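Local coordinates for PixA inclusion body protein (Burkholderia cenocepacia, PDB 4LZK) that is of unknown function but belongs to the PixA family of bacterial inclusion body proteins, whose members probably accumulate in cytoplasmic inclusions, at residues Tyr157-Phe162 against Tyr177-Trp182; Tyr30-His35 against Ser173-Phe178. All blocks are in the same frame, centred on the assembly; numbering follows the deposited sequence.

Contact 1. Residues Tyr157-Phe162 against Tyr177-Trp182; sequences YLATSF and YFFWVW
L158, T160 and F162 pair with W182, W180 and F178 as the hydrogen-bonded positions of an antiparallel ladder, in which the two strand segments run at 158° with their axes 4.5 Å apart. Each pair exchanges two backbone bonds, for example T160 N to W180 O at 2.9 Å. A159 and S161 face V181 and F179 at the non-hydrogen-bonded positions between them.

The side chains of the hydrogen-bonded pairs share one face of the sheet and interlock along the ladder. L158 lays its CB and CD1 over one face of the W182 indole, CD1 standing 3.8 Å from the centroid of the six-membered ring. The same indole reaches diagonally to the next hydrogen-bonded pair: its NE1 donates to T160 OG1 at 2.8 Å, with the hydroxyl close to the indole plane. T160 in turn sets its CB over the six-membered ring of W180, while its CG2 approaches W180 CH2 to 3.4 Å. W180 CG lies between its backbone N and carbonyl carbon (chi1 81°), which swings the indole across toward the neighbouring strand. There F162 CD1 meets the indole edge, 3.7 Å from W180 CZ3. F162 lies with one ring face over F178 CB; its ring and that of F178 are slid apart and barely overlap. L53 and M55 of strand 53-57 and A24 of strand 19-26 cover W180. On the other face, A159 and F179 pack on L13 of the second subunit.

The indole N-H of W182 thus finds its acceptor in the threonine hydroxyl within a largely aromatic layer between the two sheets. This diagonal bond links two successive hydrogen-bonded pairs on the same face of the hairpin and probably helps, with L158 against its face, to fix the rotation of the W182 indole.

Contact 2. Residues Tyr30-His35 against Ser173-Phe178; sequences YIKRSH and SLFGYF
F175 and F178 reach from the strand to the helix end, where K32, I31 and H35 receive them. F175 CG is anti to its backbone N (chi1 -175°), which extends the ring toward the helix, and K32 CG sits over the ring centre, 3.7 Å from the centroid. The lysine chain bends at chi3 (-47°), and its NZ leaves the contact to form a salt bridge with D95. The backbone O of H35 lies at the edge of the ring, near its plane, 3.4 Å from F175 CE2.

F178 turns one ring face to I31, whose CG2 stands 3.7 Å from the centroid and 3.4 Å from F178 CZ, a close fit. H35 CB meets the edge of the same ring at CE1. The imidazole is turned across it, its face receiving the F178 edge in an offset edge-to-face pair with centroids 6.0 Å apart and planes at 75°. No hydrogen bond spans the contact.

F175 and G176 both face L164 of strand 154-167, a classic beta bulge in the hairpin. Overall, CH-pi and aromatic packing seats the short helix 28-34 against the bulged end of the beta hairpin.

Overall arrangement
Both contacts use strand 172-186, and they overlap at Y177 and F178, with centres about 14 Å apart. Contact 1 is the buried one, its centre lying about 10 Å from the chain centre, and joins the two strands of a hairpin through main-chain bonds. Contact 2, about 17 Å out between the same kinds of centres and only partly buried, brings a helix from early in the chain onto the same strand mainly by side chains, with no hydrogen bond across. F178 serves both, its backbone and CB engaging F162 while its ring also reaches I31 and H35. Toward the core the chemistry is indole-rich, with one side-chain hydrogen bond besides the main-chain ladder; toward the periphery, lysine and histidine join the aromatic packing.

Contact 1. Residues Tyr157-Phe162 against Tyr177-Trp182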
# COMPACT_ATOMS: atom_id res chain seq x y z
N TYR C 157 21.71 -2.26 2.50
CA TYR C 157 21.17 -2.98 1.36
C TYR C 157 21.93 -4.31 1.23
O TYR C 157 23.12 -4.29 1.23
CB TYR C 157 21.22 -2.16 0.06
CG TYR C 157 20.66 -0.73 0.16
CD1 TYR C 157 19.84 -0.32 1.24
CD2 TYR C 157 20.94 0.22 -0.81
CE1 TYR C 157 19.39 1.02 1.37
CE2 TYR C 157 20.44 1.55 -0.71
CZ TYR C 157 19.70 1.96 0.38
OH TYR C 157 19.19 3.28 0.45
N LEU C 158 21.19 -5.41 1.09
CA LEU C 158 21.69 -6.76 0.93
C LEU C 158 21.42 -7.32 -0.45
O LEU C 158 20.33 -7.06 -1.02
CB LEU C 158 20.93 -7.62 1.92
CG LEU C 158 21.20 -7.03 3.30
CD1 LEU C 158 19.96 -6.56 4.05
CD2 LEU C 158 22.06 -7.96 4.08
N ALA C 159 22.41 -8.02 -1.06
CA ALA C 159 22.19 -8.75 -2.24
C ALA C 159 21.96 -10.21 -1.93
O ALA C 159 22.79 -10.80 -1.24
CB ALA C 159 23.39 -8.60 -3.15
N THR C 160 20.90 -10.80 -2.45
CA THR C 160 20.63 -12.24 -2.25
C THR C 160 20.71 -12.91 -3.63
O THR C 160 19.96 -12.52 -4.55
CB THR C 160 19.27 -12.46 -1.65
OG1 THR C 160 19.20 -11.81 -0.33
CG2 THR C 160 18.98 -13.93 -1.54
N SER C 161 21.59 -13.89 -3.79
CA SER C 161 21.78 -14.59 -5.03
C SER C 161 21.12 -15.99 -4.95
O SER C 161 21.12 -16.62 -3.90
CB SER C 161 23.25 -14.79 -5.31
OG SER C 161 23.88 -13.54 -5.38
N PHE C 162 20.47 -16.39 -6.03
CA PHE C 162 19.74 -17.63 -6.06
C PHE C 162 19.90 -18.32 -7.40
O PHE C 162 20.15 -17.71 -8.43
CB PHE C 162 18.27 -17.42 -5.75
CG PHE C 162 17.47 -16.69 -6.82
CD1 PHE C 162 17.37 -15.29 -6.83
CD2 PHE C 162 16.72 -17.38 -7.77
CE1 PHE C 162 16.63 -14.64 -7.76
CE2 PHE C 162 15.99 -16.70 -8.72
CZ PHE C 162 15.93 -15.35 -8.70
N TYR C 177 21.77 -18.13 -12.72
CA TYR C 177 22.03 -17.59 -11.40
C TYR C 177 21.71 -16.10 -11.39
O TYR C 177 22.08 -15.37 -12.28
CB TYR C 177 23.44 -17.81 -10.93
CG TYR C 177 23.88 -19.24 -10.89
CD1 TYR C 177 23.59 -20.04 -9.78
CD2 TYR C 177 24.59 -19.81 -11.98
CE1 TYR C 177 23.98 -21.38 -9.72
CE2 TYR C 177 25.00 -21.13 -11.94
CZ TYR C 177 24.73 -21.91 -10.82
OH TYR C 177 25.18 -23.20 -10.74
N PHE C 178 20.98 -15.66 -10.37
CA PHE C 178 20.43 -14.35 -10.34
C PHE C 178 20.57 -13.76 -8.94
O PHE C 178 20.83 -14.47 -8.02
CB PHE C 178 18.91 -14.40 -10.63
CG PHE C 178 18.55 -14.92 -11.97
CD1 PHE C 178 18.46 -14.11 -13.03
CD2 PHE C 178 18.25 -16.26 -12.13
CE1 PHE C 178 18.06 -14.59 -14.32
CE2 PHE C 178 17.87 -16.75 -13.37
CZ PHE C 178 17.77 -15.92 -14.48
N PHE C 179 20.53 -12.39 -8.83
CA PHE C 179 20.43 -11.76 -7.56
C PHE C 179 19.56 -10.53 -7.56
O PHE C 179 19.40 -9.86 -8.61
CB PHE C 179 21.81 -11.38 -7.04
CG PHE C 179 22.38 -10.12 -7.65
CD1 PHE C 179 23.04 -10.17 -8.84
CD2 PHE C 179 22.34 -8.91 -6.95
CE1 PHE C 179 23.60 -8.99 -9.40
CE2 PHE C 179 22.87 -7.75 -7.52
CZ PHE C 179 23.53 -7.81 -8.75
N TRP C 180 19.00 -10.23 -6.40
CA TRP C 180 18.23 -9.00 -6.23
C TRP C 180 18.73 -8.29 -4.97
O TRP C 180 19.44 -8.90 -4.11
CB TRP C 180 16.78 -9.27 -6.10
CG TRP C 180 16.28 -9.71 -4.73
CD1 TRP C 180 15.78 -8.88 -3.76
CD2 TRP C 180 16.20 -11.02 -4.19
NE1 TRP C 180 15.39 -9.58 -2.70
CE2 TRP C 180 15.68 -10.90 -2.87
CE3 TRP C 180 16.53 -12.29 -4.66
CZ2 TRP C 180 15.46 -12.01 -2.03
CZ3 TRP C 180 16.32 -13.38 -3.83
CH2 TRP C 180 15.81 -13.25 -2.53
N VAL C 181 18.41 -7.01 -4.86
CA VAL C 181 18.83 -6.25 -3.73
C VAL C 181 17.63 -5.84 -2.97
O VAL C 181 16.62 -5.42 -3.58
CB VAL C 181 19.61 -5.02 -4.21
CG1 VAL C 181 20.02 -4.11 -3.10
CG2 VAL C 181 20.81 -5.46 -5.03
N TRP C 182 17.70 -5.92 -1.65
CA TRP C 182 16.65 -5.51 -0.78
C TRP C 182 17.23 -4.63 0.30
O TRP C 182 18.45 -4.53 0.42
CB TRP C 182 15.91 -6.73 -0.24
CG TRP C 182 16.67 -7.80 0.40
CD1 TRP C 182 17.40 -8.77 -0.18
CD2 TRP C 182 16.69 -8.09 1.83
NE1 TRP C 182 17.95 -9.62 0.77
CE2 TRP C 182 17.51 -9.25 2.00
CE3 TRP C 182 16.11 -7.49 2.95
CZ2 TRP C 182 17.79 -9.78 3.23
CZ3 TRP C 182 16.37 -8.01 4.18
CH2 TRP C 182 17.22 -9.17 4.33

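Contact 2. Residues Tyr30-His35 against Ser173-Phe178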
# COMPACT_ATOMS: atom_id res chain seq x y z
N TYR C 30 8.23 -14.85 -14.77
CA TYR C 30 8.60 -13.54 -15.16
C TYR C 30 10.10 -13.43 -15.47
O TYR C 30 10.52 -12.83 -16.51
CB TYR C 30 8.21 -12.53 -14.09
CG TYR C 30 8.64 -11.16 -14.50
CD1 TYR C 30 8.35 -10.72 -15.79
CD2 TYR C 30 9.40 -10.34 -13.68
CE1 TYR C 30 8.77 -9.49 -16.22
CE2 TYR C 30 9.82 -9.11 -14.10
CZ TYR C 30 9.49 -8.68 -15.38
OH TYR C 30 9.89 -7.44 -15.86
N ILE C 31 10.93 -14.02 -14.60
CA ILE C 31 12.36 -14.02 -14.81
C ILE C 31 12.75 -14.69 -16.13
O ILE C 31 13.57 -14.20 -16.90
CB ILE C 31 13.11 -14.84 -13.70
CG1 ILE C 31 12.80 -14.32 -12.30
CG2 ILE C 31 14.59 -14.80 -13.89
CD1 ILE C 31 12.82 -12.89 -12.24
N LYS C 32 12.18 -15.83 -16.36
CA LYS C 32 12.54 -16.62 -17.53
C LYS C 32 12.17 -15.86 -18.81
O LYS C 32 12.92 -15.92 -19.79
CB LYS C 32 11.82 -18.01 -17.49
CG LYS C 32 12.52 -19.00 -16.60
CD LYS C 32 11.91 -20.42 -16.62
CE LYS C 32 10.42 -20.38 -16.48
NZ LYS C 32 9.76 -21.74 -16.33
N ARG C 33 11.04 -15.16 -18.80
CA ARG C 33 10.65 -14.32 -19.94
C ARG C 33 11.54 -13.07 -20.09
O ARG C 33 11.88 -12.66 -21.18
CB ARG C 33 9.19 -13.82 -19.82
CG ARG C 33 8.13 -14.90 -20.03
CD ARG C 33 6.74 -14.29 -20.11
NE ARG C 33 6.41 -13.63 -18.86
CZ ARG C 33 5.77 -14.18 -17.83
NH1 ARG C 33 5.39 -15.46 -17.87
NH2 ARG C 33 5.52 -13.43 -16.77
N SER C 34 11.88 -12.44 -19.00
CA SER C 34 12.63 -11.19 -19.11
C SER C 34 14.16 -11.37 -19.16
O SER C 34 14.86 -10.44 -19.54
CB SER C 34 12.21 -10.20 -18.01
OG SER C 34 12.53 -10.77 -16.76
N HIS C 35 14.67 -12.55 -18.75
CA HIS C 35 16.09 -12.87 -18.73
C HIS C 35 16.39 -14.17 -19.38
O HIS C 35 16.84 -15.10 -18.70
CB HIS C 35 16.64 -12.88 -17.29
CG HIS C 35 16.53 -11.56 -16.63
ND1 HIS C 35 15.40 -11.17 -15.95
CD2 HIS C 35 17.36 -10.50 -16.62
CE1 HIS C 35 15.56 -9.94 -15.50
NE2 HIS C 35 16.75 -9.50 -15.89
N SER C 173 16.87 -28.74 -14.19
CA SER C 173 18.00 -28.27 -15.03
C SER C 173 18.29 -26.80 -14.66
O SER C 173 17.38 -26.02 -14.53
CB SER C 173 17.68 -28.31 -16.54
OG SER C 173 16.56 -29.12 -16.86
N LEU C 174 19.53 -26.41 -14.57
CA LEU C 174 19.87 -25.00 -14.32
C LEU C 174 19.42 -24.05 -15.43
O LEU C 174 19.80 -24.21 -16.58
CB LEU C 174 21.34 -24.84 -14.08
CG LEU C 174 21.83 -23.43 -13.76
CD1 LEU C 174 21.35 -22.93 -12.38
CD2 LEU C 174 23.34 -23.39 -13.88
N PHE C 175 18.60 -23.06 -15.07
CA PHE C 175 18.31 -22.02 -16.01
C PHE C 175 19.32 -20.88 -15.88
O PHE C 175 19.81 -20.37 -16.89
CB PHE C 175 16.92 -21.50 -15.78
CG PHE C 175 16.46 -20.47 -16.78
CD1 PHE C 175 15.97 -20.87 -18.04
CD2 PHE C 175 16.48 -19.11 -16.49
CE1 PHE C 175 15.50 -19.93 -18.95
CE2 PHE C 175 16.05 -18.16 -17.42
CZ PHE C 175 15.58 -18.58 -18.66
N GLY C 176 19.56 -20.40 -14.65
CA GLY C 176 20.55 -19.37 -14.41
C GLY C 176 20.76 -18.97 -12.94
O GLY C 176 20.05 -19.45 -12.05
N TYR C 177 21.77 -18.13 -12.72
CA TYR C 177 22.03 -17.59 -11.40
C TYR C 177 21.71 -16.10 -11.39
O TYR C 177 22.08 -15.37 -12.28
CB TYR C 177 23.44 -17.81 -10.93
CG TYR C 177 23.88 -19.24 -10.89
CD1 TYR C 177 23.59 -20.04 -9.78
CD2 TYR C 177 24.59 -19.81 -11.98
CE1 TYR C 177 23.98 -21.38 -9.72
CE2 TYR C 177 25.00 -21.13 -11.94
CZ TYR C 177 24.73 -21.91 -10.82
OH TYR C 177 25.18 -23.20 -10.74
N PHE C 178 20.98 -15.66 -10.37
CA PHE C 178 20.43 -14.35 -10.34
C PHE C 178 20.57 -13.76 -8.94
O PHE C 178 20.83 -14.47 -8.02
CB PHE C 178 18.91 -14.40 -10.63
CG PHE C 178 18.55 -14.92 -11.97
CD1 PHE C 178 18.46 -14.11 -13.03
CD2 PHE C 178 18.25 -16.26 -12.13
CE1 PHE C 178 18.06 -14.59 -14.32
CE2 PHE C 178 17.87 -16.75 -13.37
CZ PHE C 178 17.77 -15.92 -14.48